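TRAP dicarboxylate transporter-DctP subunit (Desulfovibrio desulfuricans subsp. desulfuricans, PDB 4NHB) binds sn-glycerol-3-phosphate and probably delivers it, as the periplasmic solute-binding component, to a TRAP-type transporter. Local coordinates at residues Gly35-Gly40 / Leu213-Ser218; Glu41-Gly46 / Val236-Tyr241; Gly199-Gly204 / Tyr222-Glu227. All coordinates share one frame; numbering follows the deposited sequence.

Interaction 1: Gly35-Gly40 / Leu213-Ser218; sequences GMKPEG and LADIVS. With G3P (sn-glycerol-3-phosphate), chain P.
At the phosphate end of the sn-glycerol-3-phosphate pocket, Lys37 meets Asp215 in a salt bridge, with NZ 2.8 Å from OD2. The same NZ also donates to the phosphate oxygen O4P of the ligand at 2.7 Å, so one ammonium group joins protein carboxylate and bound anion. The lysine bends early (chi2 -61°) and then runs straight through CD and CE, crossing the aspartate side chain at about a right angle. NZ therefore arrives over the carboxylate, and OD2 is met from 38° out of its plane. Phe194 adds a cation-pi contact to Lys37. The other oxygen, Asp215 OD1, lies unusually close to Glu41 OE1, an approach of like charges that is best regarded as doubtful.

In the type II periplasmic-binding-protein fold, the loop after strand 30-34 and the short helix 213-218 probably belong to different lobes, so the pair would bridge the ligand cleft. Farther from the ligand two waters enter the contact. Pro38 CG packs on Ser218 OG at 3.2 Å; with chi1 at 177° the serine hydroxyl is swung toward the proline ring and the first water. That water links Ser218 OG, at 2.6 Å, with Glu39 O. A second donates to Ala214 O at 2.8 Å and, over a longer bond, to Gly40 O.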
ATOM      1  N   GLY A  35       9.368  -5.277   6.261  1.00  8.61           N
ATOM      2  CA  GLY A  35       8.472  -4.264   5.741  1.00 11.91           C
ATOM      3  C   GLY A  35       9.145  -2.928   5.590  1.00 10.55           C
ATOM      4  O   GLY A  35      10.359  -2.816   5.780  1.00 11.04           O
ATOM      5  N   MET A  36       8.337  -1.915   5.274  1.00  7.24           N
ATOM      6  CA  MET A  36       8.854  -0.658   4.746  1.00 10.69           C
ATOM      7  C   MET A  36       8.328   0.513   5.531  1.00 11.55           C
ATOM      8  O   MET A  36       8.660   1.660   5.204  1.00 11.03           O
ATOM      9  CB  MET A  36       8.481  -0.487   3.254  1.00  2.84           C
ATOM     10  CG  MET A  36       6.991  -0.393   3.010  1.00  5.14           C
ATOM     11  SD  MET A  36       6.582  -0.073   1.242  1.00 12.02           S
ATOM     12  CE  MET A  36       7.084   1.646   1.100  1.00 18.33           C
ATOM     13  N   LYS A  37       7.536   0.234   6.576  1.00  4.40           N
ATOM     14  CA  LYS A  37       6.853   1.303   7.309  1.00  5.46           C
ATOM     15  C   LYS A  37       7.264   1.376   8.786  1.00  8.34           C
ATOM     16  O   LYS A  37       7.736   0.400   9.378  1.00  8.95           O
ATOM     17  CB  LYS A  37       5.314   1.214   7.177  1.00  6.50           C
ATOM     18  CG  LYS A  37       4.753   1.290   5.766  1.00  6.96           C
ATOM     19  CD  LYS A  37       5.101   2.630   5.060  1.00  5.89           C
ATOM     20  CE  LYS A  37       4.573   2.650   3.620  1.00  5.89           C
ATOM     21  NZ  LYS A  37       4.663   4.015   2.995  1.00  7.64           N
ATOM     22  N   PRO A  38       7.138   2.562   9.385  1.00  9.89           N
ATOM     23  CA  PRO A  38       7.447   2.678  10.809  1.00  6.54           C
ATOM     24  C   PRO A  38       6.380   2.022  11.731  1.00  7.13           C
ATOM     25  O   PRO A  38       5.274   1.642  11.321  1.00 10.31           O
ATOM     26  CB  PRO A  38       7.535   4.181  11.023  1.00 14.22           C
ATOM     27  CG  PRO A  38       6.668   4.719  10.005  1.00 15.27           C
ATOM     28  CD  PRO A  38       6.767   3.853   8.797  1.00  9.67           C
ATOM     29  N   GLU A  39       6.753   1.875  12.991  1.00 16.68           N
ATOM     30  CA  GLU A  39       5.829   1.422  14.025  1.00 18.83           C
ATOM     31  C   GLU A  39       4.654   2.378  14.077  1.00 17.54           C
ATOM     32  O   GLU A  39       4.807   3.550  13.778  1.00 15.50           O
ATOM     33  CB  GLU A  39       6.539   1.385  15.369  1.00 14.10           C
ATOM     34  CG  GLU A  39       7.611   0.335  15.446  1.00 19.86           C
ATOM     35  CD  GLU A  39       7.035  -1.065  15.560  1.00 21.19           C
ATOM     36  OE1 GLU A  39       5.862  -1.185  15.963  1.00 24.18           O
ATOM     37  OE2 GLU A  39       7.739  -2.034  15.225  1.00 19.52           O
ATOM     38  N   GLY A  40       3.478   1.832  14.397  1.00 14.41           N
ATOM     39  CA  GLY A  40       2.228   2.559  14.515  1.00 13.34           C
ATOM     40  C   GLY A  40       1.575   2.850  13.179  1.00 19.06           C
ATOM     41  O   GLY A  40       0.571   3.520  13.130  1.00 18.43           O
ATOM     42  N   LEU A 213      -2.782   9.418   5.181  1.00  4.37           N
ATOM     43  CA  LEU A 213      -2.634  10.214   6.388  1.00 10.02           C
ATOM     44  C   LEU A 213      -1.791   9.516   7.418  1.00 13.62           C
ATOM     45  O   LEU A 213      -1.072  10.173   8.162  1.00 10.76           O
ATOM     46  CB  LEU A 213      -3.991  10.566   6.992  1.00  4.11           C
ATOM     47  CG  LEU A 213      -4.737  11.672   6.219  1.00 12.01           C
ATOM     48  CD1 LEU A 213      -6.243  11.591   6.399  1.00 15.39           C
ATOM     49  CD2 LEU A 213      -4.233  13.053   6.611  1.00 15.63           C
ATOM     50  N   ALA A 214      -1.829   8.192   7.448  1.00 12.19           N
ATOM     51  CA  ALA A 214      -1.023   7.463   8.405  1.00 14.33           C
ATOM     52  C   ALA A 214       0.462   7.823   8.235  1.00 12.22           C
ATOM     53  O   ALA A 214       1.194   7.973   9.202  1.00  9.45           O
ATOM     54  CB  ALA A 214      -1.229   5.930   8.249  1.00  9.96           C
ATOM     55  N   ASP A 215       0.886   7.980   6.992  1.00  9.53           N
ATOM     56  CA  ASP A 215       2.287   8.266   6.694  1.00  9.13           C
ATOM     57  C   ASP A 215       2.586   9.742   6.925  1.00 14.91           C
ATOM     58  O   ASP A 215       3.629  10.107   7.496  1.00  8.05           O
ATOM     59  CB  ASP A 215       2.613   7.827   5.254  1.00  6.81           C
ATOM     60  CG  ASP A 215       2.725   6.318   5.099  1.00 13.68           C
ATOM     61  OD1 ASP A 215       2.755   5.628   6.149  1.00 12.51           O
ATOM     62  OD2 ASP A 215       2.787   5.833   3.910  1.00  8.00           O
ATOM     63  N   ILE A 216       1.646  10.603   6.547  1.00 13.17           N
ATOM     64  CA  ILE A 216       1.833  12.026   6.762  1.00  8.77           C
ATOM     65  C   ILE A 216       1.995  12.338   8.242  1.00 15.65           C
ATOM     66  O   ILE A 216       2.858  13.127   8.602  1.00 10.59           O
ATOM     67  CB  ILE A 216       0.662  12.829   6.195  1.00  8.62           C
ATOM     68  CG1 ILE A 216       0.703  12.794   4.680  1.00  8.70           C
ATOM     69  CG2 ILE A 216       0.676  14.242   6.730  1.00 11.34           C
ATOM     70  CD1 ILE A 216      -0.623  13.171   4.039  1.00 10.92           C
ATOM     71  N   VAL A 217       1.189  11.710   9.107  1.00  8.60           N
ATOM     72  CA  VAL A 217       1.309  11.958  10.534  1.00  8.63           C
ATOM     73  C   VAL A 217       2.512  11.242  11.139  1.00 14.24           C
ATOM     74  O   VAL A 217       3.240  11.803  11.946  1.00 16.13           O
ATOM     75  CB  VAL A 217       0.019  11.545  11.278  1.00 15.98           C
ATOM     76  CG1 VAL A 217       0.289  11.327  12.781  1.00 22.62           C
ATOM     77  CG2 VAL A 217      -1.042  12.603  11.029  1.00 20.81           C
ATOM     78  N   SER A 218       2.719   9.999  10.728  1.00 14.38           N
ATOM     79  CA  SER A 218       3.821   9.220  11.228  1.00 16.36           C
ATOM     80  C   SER A 218       5.157   9.896  10.998  1.00 16.96           C
ATOM     81  O   SER A 218       6.002   9.897  11.905  1.00 10.13           O
ATOM     82  CB  SER A 218       3.822   7.816  10.623  1.00 17.64           C
ATOM     83  OG  SER A 218       4.947   7.141  11.091  1.00 19.98           O
TER
HETATM   84  O1  G3P P 414       1.666   0.302  -2.566  1.00  8.17           O
HETATM   85  C1  G3P P 414       2.595   1.220  -3.064  1.00  5.69           C
HETATM   86  C2  G3P P 414       2.883   2.299  -2.013  1.00  9.61           C
HETATM   87  O2  G3P P 414       3.376   1.688  -0.851  1.00  7.84           O
HETATM   88  C3  G3P P 414       3.923   3.286  -2.567  1.00  5.07           C
HETATM   89  O1P G3P P 414       3.757   4.518  -1.941  1.00  6.91           O
HETATM   90  O4P G3P P 414       4.378   3.876   0.324  1.00  8.98           O
HETATM   91  O2P G3P P 414       6.185   4.716  -1.258  1.00  4.76           O
HETATM   92  O3P G3P P 414       4.527   6.317  -0.308  1.00  7.17           O
HETATM   93  P   G3P P 414       4.782   4.872  -0.726  1.00  5.82           P
HETATM   94  O   HOH W   1       3.556   5.334  12.414  1.00 34.38           O
HETATM   95  O   HOH W   2       0.886   6.078  11.305  1.00 24.49           O

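Interaction 2: Glu41-Gly46 / Val236-Tyr241; sequences EPETIG and VIHSLY. With G3P (sn-glycerol-3-phosphate), chain P.
Glu43 and His238 make the one close side-chain contact here, and its preparation begins two residues earlier. Glu41 occupies the N-cap position of helix 42-57: its OE2 takes the backbone N of Glu43 at 2.9 Å in a fairly straight bond. Pro42 then opens the first turn, where its carbonyl O receives Gly46 N. Glu43 follows, with CG anti to the backbone N (chi1 -174°) and an extended chain that carries the carboxylate out toward strand 235-243. There OE2 accepts from His238 ND1 at 2.5 Å, a very short bond with an angle of 144°. OE2 sits at the ring edge near its plane, although carboxylate and ring planes are 39° apart. The second oxygen, OE1, takes the backbone N of Met36, so both oxygens are held and rotation of the carboxylate is restrained. Farther along the helix, Gly46 and Leu240 loosely shield each other.

Across the imidazole from Glu43, NE2 shares a hydrogen bond of 2.7 Å with the ligand hydroxyl O2; either atom could be the donor. A weak bond from NE2 to O1 measures 3.2 Å. The negative carboxylate would probably raise the basicity of the ring. Glu43 and His238 form a His-carboxylate pair, in which Glu43 is the second-shell residue positioning His238 in the glycerol phosphate site.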
ATOM      1  N   GLU A  41       2.166   2.370  12.092  1.00 11.01           N
ATOM      2  CA  GLU A  41       1.597   2.579  10.753  1.00 12.81           C
ATOM      3  C   GLU A  41       0.868   1.281  10.385  1.00 16.83           C
ATOM      4  O   GLU A  41       1.297   0.190  10.780  1.00 15.07           O
ATOM      5  CB  GLU A  41       2.718   2.932   9.773  1.00 10.78           C
ATOM      6  CG  GLU A  41       2.301   3.734   8.523  1.00 12.17           C
ATOM      7  CD  GLU A  41       2.015   2.851   7.316  1.00 11.66           C
ATOM      8  OE1 GLU A  41       1.922   3.380   6.176  1.00  7.08           O
ATOM      9  OE2 GLU A  41       1.794   1.636   7.515  1.00  8.98           O
ATOM     10  N   PRO A  42      -0.260   1.385   9.651  1.00 16.85           N
ATOM     11  CA  PRO A  42      -1.063   0.167   9.469  1.00 12.09           C
ATOM     12  C   PRO A  42      -0.342  -1.056   8.930  1.00 11.19           C
ATOM     13  O   PRO A  42      -0.689  -2.127   9.423  1.00 16.43           O
ATOM     14  CB  PRO A  42      -2.195   0.600   8.540  1.00 15.95           C
ATOM     15  CG  PRO A  42      -2.332   2.114   8.791  1.00 18.87           C
ATOM     16  CD  PRO A  42      -0.927   2.595   9.136  1.00 17.94           C
ATOM     17  N   GLU A  43       0.636  -0.930   8.022  1.00 10.21           N
ATOM     18  CA  GLU A  43       1.364  -2.106   7.525  1.00 10.84           C
ATOM     19  C   GLU A  43       2.031  -2.841   8.691  1.00 14.97           C
ATOM     20  O   GLU A  43       1.844  -4.057   8.898  1.00 11.48           O
ATOM     21  CB  GLU A  43       2.382  -1.708   6.466  1.00 15.62           C
ATOM     22  CG  GLU A  43       3.068  -2.909   5.820  1.00 12.70           C
ATOM     23  CD  GLU A  43       4.263  -2.528   4.975  1.00 17.67           C
ATOM     24  OE1 GLU A  43       5.406  -2.373   5.487  1.00 14.07           O
ATOM     25  OE2 GLU A  43       4.076  -2.464   3.765  1.00 17.71           O
ATOM     26  N   THR A  44       2.739  -2.079   9.502  1.00 12.50           N
ATOM     27  CA  THR A  44       3.505  -2.615  10.600  1.00 10.17           C
ATOM     28  C   THR A  44       2.634  -3.211  11.705  1.00 10.64           C
ATOM     29  O   THR A  44       2.956  -4.261  12.244  1.00  9.11           O
ATOM     30  CB  THR A  44       4.381  -1.527  11.169  1.00 14.44           C
ATOM     31  OG1 THR A  44       5.131  -0.946  10.097  1.00 11.61           O
ATOM     32  CG2 THR A  44       5.329  -2.093  12.199  1.00 15.92           C
ATOM     33  N   ILE A  45       1.571  -2.504  12.071  1.00 13.47           N
ATOM     34  CA  ILE A  45       0.568  -3.039  12.990  1.00 16.93           C
ATOM     35  C   ILE A  45       0.051  -4.398  12.475  1.00 13.23           C
ATOM     36  O   ILE A  45      -0.049  -5.367  13.220  1.00 21.49           O
ATOM     37  CB  ILE A  45      -0.615  -2.074  13.104  1.00 23.91           C
ATOM     38  CG1 ILE A  45      -0.152  -0.729  13.679  1.00 23.78           C
ATOM     39  CG2 ILE A  45      -1.715  -2.707  13.962  1.00 24.25           C
ATOM     40  CD1 ILE A  45      -1.179   0.397  13.518  1.00 15.56           C
ATOM     41  N   GLY A  46      -0.254  -4.444  11.184  1.00 12.54           N
ATOM     42  CA  GLY A  46      -0.660  -5.656  10.508  1.00 16.58           C
ATOM     43  C   GLY A  46       0.303  -6.810  10.683  1.00 11.81           C
ATOM     44  O   GLY A  46      -0.113  -7.924  10.986  1.00 11.60           O
ATOM     45  N   VAL A 236      -4.085   3.257  -0.990  1.00  5.42           N
ATOM     46  CA  VAL A 236      -2.986   2.352  -0.849  1.00  4.17           C
ATOM     47  C   VAL A 236      -3.442   1.020  -0.250  1.00  7.01           C
ATOM     48  O   VAL A 236      -4.108   0.966   0.777  1.00  5.69           O
ATOM     49  CB  VAL A 236      -1.824   2.983  -0.008  1.00  7.56           C
ATOM     50  CG1 VAL A 236      -0.617   2.030   0.167  1.00  3.89           C
ATOM     51  CG2 VAL A 236      -1.368   4.288  -0.640  1.00 11.22           C
ATOM     52  N   ILE A 237      -3.070  -0.050  -0.944  1.00  3.98           N
ATOM     53  CA  ILE A 237      -3.378  -1.421  -0.527  1.00  9.75           C
ATOM     54  C   ILE A 237      -2.068  -2.200  -0.428  1.00 10.83           C
ATOM     55  O   ILE A 237      -1.305  -2.266  -1.397  1.00 10.34           O
ATOM     56  CB  ILE A 237      -4.272  -2.108  -1.565  1.00 12.63           C
ATOM     57  CG1 ILE A 237      -5.648  -1.417  -1.651  1.00  9.93           C
ATOM     58  CG2 ILE A 237      -4.414  -3.608  -1.259  1.00 13.18           C
ATOM     59  CD1 ILE A 237      -6.554  -1.623  -0.417  1.00  8.99           C
ATOM     60  N   HIS A 238      -1.773  -2.771   0.740  1.00  6.88           N
ATOM     61  CA  HIS A 238      -0.635  -3.691   0.864  1.00  9.19           C
ATOM     62  C   HIS A 238      -1.051  -5.130   1.169  1.00  5.99           C
ATOM     63  O   HIS A 238      -2.221  -5.410   1.406  1.00  6.33           O
ATOM     64  CB  HIS A 238       0.311  -3.176   1.936  1.00 13.04           C
ATOM     65  CG  HIS A 238       1.187  -2.062   1.474  1.00  6.67           C
ATOM     66  ND1 HIS A 238       2.378  -1.769   2.093  1.00 11.23           N
ATOM     67  CD2 HIS A 238       1.059  -1.173   0.451  1.00  4.42           C
ATOM     68  CE1 HIS A 238       2.952  -0.742   1.486  1.00  7.41           C
ATOM     69  NE2 HIS A 238       2.168  -0.350   0.496  1.00  4.83           N
ATOM     70  N   SER A 239      -0.086  -6.038   1.168  1.00  4.60           N
ATOM     71  CA  SER A 239      -0.318  -7.458   1.455  1.00  7.87           C
ATOM     72  C   SER A 239       0.809  -8.036   2.235  1.00  7.64           C
ATOM     73  O   SER A 239       1.918  -7.525   2.208  1.00  7.98           O
ATOM     74  CB  SER A 239      -0.451  -8.293   0.182  1.00  6.01           C
ATOM     75  OG  SER A 239      -1.396  -7.720  -0.669  1.00 11.65           O
ATOM     76  N   LEU A 240       0.524  -9.126   2.927  1.00  9.87           N
ATOM     77  CA  LEU A 240       1.577  -9.979   3.446  1.00  4.50           C
ATOM     78  C   LEU A 240       1.862 -11.034   2.377  1.00 12.60           C
ATOM     79  O   LEU A 240       0.941 -11.711   1.878  1.00 12.52           O
ATOM     80  CB  LEU A 240       1.179 -10.663   4.760  1.00 11.58           C
ATOM     81  CG  LEU A 240       0.732  -9.754   5.915  1.00 10.60           C
ATOM     82  CD1 LEU A 240       0.411 -10.619   7.125  1.00 13.40           C
ATOM     83  CD2 LEU A 240       1.790  -8.709   6.253  1.00 12.06           C
ATOM     84  N   TYR A 241       3.124 -11.123   1.985  1.00  8.33           N
ATOM     85  CA  TYR A 241       3.529 -12.094   0.966  1.00  4.67           C
ATOM     86  C   TYR A 241       4.362 -13.158   1.622  1.00  9.18           C
ATOM     87  O   TYR A 241       5.112 -12.855   2.541  1.00 10.46           O
ATOM     88  CB  TYR A 241       4.359 -11.406  -0.087  1.00  6.51           C
ATOM     89  CG  TYR A 241       3.623 -10.407  -0.968  1.00  9.19           C
ATOM     90  CD1 TYR A 241       3.490  -9.079  -0.591  1.00  9.22           C
ATOM     91  CD2 TYR A 241       3.073 -10.795  -2.189  1.00  9.12           C
ATOM     92  CE1 TYR A 241       2.833  -8.166  -1.403  1.00 12.34           C
ATOM     93  CE2 TYR A 241       2.418  -9.908  -2.990  1.00 11.55           C
ATOM     94  CZ  TYR A 241       2.290  -8.599  -2.623  1.00  9.05           C
ATOM     95  OH  TYR A 241       1.645  -7.698  -3.476  1.00  7.64           O
TER
HETATM   96  O1  G3P P 414       1.666   0.302  -2.566  1.00  8.17           O
HETATM   97  C1  G3P P 414       2.595   1.220  -3.064  1.00  5.69           C
HETATM   98  C2  G3P P 414       2.883   2.299  -2.013  1.00  9.61           C
HETATM   99  O2  G3P P 414       3.376   1.688  -0.851  1.00  7.84           O
HETATM  100  C3  G3P P 414       3.923   3.286  -2.567  1.00  5.07           C
HETATM  101  O1P G3P P 414       3.757   4.518  -1.941  1.00  6.91           O
HETATM  102  O4P G3P P 414       4.378   3.876   0.324  1.00  8.98           O
HETATM  103  O2P G3P P 414       6.185   4.716  -1.258  1.00  4.76           O
HETATM  104  O3P G3P P 414       4.527   6.317  -0.308  1.00  7.17           O
HETATM  105  P   G3P P 414       4.782   4.872  -0.726  1.00  5.82           P

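Interaction 3: Gly199-Gly204 / Tyr222-Glu227; sequences GALDQG and YEITPE
Leu201 lays its CB against the end of Ile224, with CD1 of the isoleucine 4.1 Å from that CB. The overlap is carried by both branches of Ile224. Its CG2 methyl rests near the carbonyl oxygen Leu201 O at 4.0 Å, while the extended CG1-CD1 arm (chi2 165°) continues along the helix surface and brings CD1 to 3.6 Å from Asp202 OD1. Asp202 and Ile224 cross at about a right angle. Where CD1 passes OD1, a methyl meets a carboxylate oxygen, and the geometry amounts to van der Waals contact at the exposed border. Beyond CB, the leucine turns to the next residue of the loop: its CD2 methyl touches CG2 of Thr225 at 3.9 Å, again with the two side chains nearly perpendicular.

The two pieces flank a compact excursion of the solute-binding fold. Helix 197-203 stops at Gly204, which leaves helical geometry with a positive phi of 90°; the chain then passes through strand 208-212 and helix 213-218 before residues 222-227 come back beside the helix end. Pro226 and Glu227 lead on into strand 227-229, making backbone hydrogen bonds to Asn290 and Ser155 respectively.

Thr225 has its OG1 between the backbone N and the carbonyl carbon (chi1 51°), from where the hydroxyl bonds to Met221 O. That choice puts the polar atom on its own loop and leaves the CG2 methyl to meet the leucine. The Leu201 side chain also touches Met221. The packing lies away from the pocket, with the Leu201 side chain about 11 Å from the bound sn-glycerol-3-phosphate and about 7 Å from the side chain of the ligand-binding Arg171 at their nearest atoms.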
ATOM      1  N   GLY A 199      14.515  12.349   4.774  1.00 13.61           N
ATOM      2  CA  GLY A 199      15.645  13.172   4.353  1.00 22.68           C
ATOM      3  C   GLY A 199      15.267  14.166   3.248  1.00 23.08           C
ATOM      4  O   GLY A 199      15.740  15.314   3.231  1.00 19.68           O
ATOM      5  N   ALA A 200      14.406  13.750   2.314  1.00 16.56           N
ATOM      6  CA  ALA A 200      14.093  14.600   1.172  1.00 16.40           C
ATOM      7  C   ALA A 200      13.343  15.835   1.659  1.00 23.38           C
ATOM      8  O   ALA A 200      13.619  16.977   1.242  1.00 16.61           O
ATOM      9  CB  ALA A 200      13.279  13.841   0.168  1.00 21.47           C
ATOM     10  N   LEU A 201      12.386  15.599   2.551  1.00 15.31           N
ATOM     11  CA  LEU A 201      11.706  16.690   3.240  1.00 19.11           C
ATOM     12  C   LEU A 201      12.690  17.588   3.967  1.00 15.59           C
ATOM     13  O   LEU A 201      12.696  18.816   3.756  1.00 20.95           O
ATOM     14  CB  LEU A 201      10.692  16.132   4.241  1.00 23.62           C
ATOM     15  CG  LEU A 201       9.415  15.624   3.559  1.00 20.82           C
ATOM     16  CD1 LEU A 201       8.538  14.944   4.601  1.00 20.46           C
ATOM     17  CD2 LEU A 201       8.655  16.775   2.845  1.00 16.67           C
ATOM     18  N   ASP A 202      13.524  16.989   4.815  1.00 19.06           N
ATOM     19  CA  ASP A 202      14.526  17.751   5.595  1.00 22.49           C
ATOM     20  C   ASP A 202      15.494  18.537   4.714  1.00 25.07           C
ATOM     21  O   ASP A 202      15.956  19.606   5.127  1.00 21.55           O
ATOM     22  CB  ASP A 202      15.395  16.845   6.477  1.00 22.70           C
ATOM     23  CG  ASP A 202      14.666  16.320   7.698  1.00 27.69           C
ATOM     24  OD1 ASP A 202      13.603  16.863   8.071  1.00 25.82           O
ATOM     25  OD2 ASP A 202      15.187  15.359   8.291  1.00 31.00           O
ATOM     26  N   GLN A 203      15.810  17.991   3.536  1.00 15.82           N
ATOM     27  CA  GLN A 203      16.758  18.602   2.612  1.00 31.01           C
ATOM     28  C   GLN A 203      16.206  19.856   1.900  1.00 30.18           C
ATOM     29  O   GLN A 203      16.968  20.707   1.487  1.00 26.85           O
ATOM     30  CB  GLN A 203      17.228  17.589   1.570  1.00 41.90           C
ATOM     31  CG  GLN A 203      18.300  16.618   2.050  1.00 45.17           C
ATOM     32  CD  GLN A 203      18.565  15.498   1.047  1.00 51.87           C
ATOM     33  OE1 GLN A 203      17.919  15.404  -0.011  1.00 52.10           O
ATOM     34  NE2 GLN A 203      19.524  14.640   1.375  1.00 57.07           N
ATOM     35  N   GLY A 204      14.897  19.947   1.715  1.00 35.11           N
ATOM     36  CA  GLY A 204      14.280  21.222   1.380  1.00 45.81           C
ATOM     37  C   GLY A 204      14.120  21.619  -0.081  1.00 47.36           C
ATOM     38  O   GLY A 204      13.715  22.760  -0.357  1.00 47.62           O
ATOM     39  N   TYR A 222       3.671  17.385   8.260  1.00 21.99           N
ATOM     40  CA  TYR A 222       2.945  18.668   8.368  1.00 27.20           C
ATOM     41  C   TYR A 222       3.776  19.754   9.052  1.00 24.60           C
ATOM     42  O   TYR A 222       3.480  20.924   8.903  1.00 22.47           O
ATOM     43  CB  TYR A 222       1.599  18.482   9.086  1.00 22.86           C
ATOM     44  CG  TYR A 222       1.717  17.785  10.414  1.00 27.25           C
ATOM     45  CD1 TYR A 222       2.053  18.502  11.557  1.00 29.31           C
ATOM     46  CD2 TYR A 222       1.497  16.414  10.534  1.00 21.57           C
ATOM     47  CE1 TYR A 222       2.176  17.892  12.766  1.00 34.08           C
ATOM     48  CE2 TYR A 222       1.617  15.792  11.750  1.00 22.42           C
ATOM     49  CZ  TYR A 222       1.961  16.544  12.871  1.00 33.16           C
ATOM     50  OH  TYR A 222       2.096  15.958  14.112  1.00 39.22           O
ATOM     51  N   GLU A 223       4.846  19.357   9.738  1.00 23.95           N
ATOM     52  CA  GLU A 223       5.826  20.285  10.298  1.00 26.58           C
ATOM     53  C   GLU A 223       6.670  21.008   9.237  1.00 31.46           C
ATOM     54  O   GLU A 223       7.279  22.033   9.520  1.00 29.53           O
ATOM     55  CB  GLU A 223       6.783  19.536  11.236  1.00 26.20           C
ATOM     56  CG  GLU A 223       6.183  19.231  12.610  1.00 31.40           C
ATOM     57  CD  GLU A 223       7.113  18.443  13.506  1.00 36.43           C
ATOM     58  OE1 GLU A 223       8.216  18.038  13.063  1.00 35.79           O
ATOM     59  OE2 GLU A 223       6.723  18.210  14.670  1.00 37.57           O
ATOM     60  N   ILE A 224       6.742  20.436   8.042  1.00 26.91           N
ATOM     61  CA  ILE A 224       7.562  20.971   6.955  1.00 26.95           C
ATOM     62  C   ILE A 224       6.678  21.376   5.778  1.00 23.41           C
ATOM     63  O   ILE A 224       6.887  22.407   5.145  1.00 19.88           O
ATOM     64  CB  ILE A 224       8.631  19.919   6.528  1.00 18.27           C
ATOM     65  CG1 ILE A 224       9.614  19.715   7.674  1.00 29.54           C
ATOM     66  CG2 ILE A 224       9.375  20.345   5.293  1.00 13.76           C
ATOM     67  CD1 ILE A 224      10.478  18.492   7.531  1.00 26.99           C
ATOM     68  N   THR A 225       5.680  20.548   5.491  1.00 18.66           N
ATOM     69  CA  THR A 225       4.727  20.783   4.416  1.00 14.46           C
ATOM     70  C   THR A 225       3.345  20.818   5.042  1.00 22.20           C
ATOM     71  O   THR A 225       2.659  19.804   5.102  1.00 26.96           O
ATOM     72  CB  THR A 225       4.757  19.642   3.392  1.00 11.58           C
ATOM     73  OG1 THR A 225       4.634  18.365   4.066  1.00 14.00           O
ATOM     74  CG2 THR A 225       6.061  19.661   2.630  1.00 16.49           C
ATOM     75  N   PRO A 226       2.940  21.975   5.546  1.00 20.38           N
ATOM     76  CA  PRO A 226       1.788  21.987   6.451  1.00 16.26           C
ATOM     77  C   PRO A 226       0.441  21.916   5.740  1.00 21.77           C
ATOM     78  O   PRO A 226      -0.570  21.708   6.402  1.00 30.69           O
ATOM     79  CB  PRO A 226       1.934  23.339   7.195  1.00 15.73           C
ATOM     80  CG  PRO A 226       3.242  23.880   6.787  1.00 21.45           C
ATOM     81  CD  PRO A 226       3.624  23.275   5.497  1.00 19.00           C
ATOM     82  N   GLU A 227       0.424  22.096   4.427  1.00 17.52           N
ATOM     83  CA  GLU A 227      -0.837  22.208   3.715  1.00 25.25           C
ATOM     84  C   GLU A 227      -1.218  20.861   3.095  1.00 22.24           C
ATOM     85  O   GLU A 227      -0.572  20.370   2.190  1.00 17.99           O
ATOM     86  CB  GLU A 227      -0.756  23.275   2.626  1.00 19.48           C
ATOM     87  CG  GLU A 227       0.052  24.551   3.014  1.00 30.85           C
ATOM     88  CD  GLU A 227      -0.680  25.501   3.949  1.00 35.33           C
ATOM     89  OE1 GLU A 227      -1.904  25.362   4.133  1.00 28.25           O
ATOM     90  OE2 GLU A 227      -0.014  26.409   4.496  1.00 35.21           O
TER

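How the interactions relate
From the N terminus, residues 35-40 and 41-46 follow each other directly, leading from strand 30-34 into helix 42-57. Interaction 1 closes a loop to helix 213-218, and interaction 2 a longer one to strand 235-243; the two cross, and both reach the ligand. Their centres lie 10 Å apart, and Ala214 CB packs against Pro42 CD at 3.5 Å. Interaction 3 spans a much shorter loop, from helix 197-203 to the segment before strand 227-229. It nests inside the loop of interaction 2 and crosses interaction 1, since helix 213-218 falls between its ends. Val217 and Tyr222 touch there, whereas interactions 2 and 3 stay about 13 Å apart at their nearest atoms.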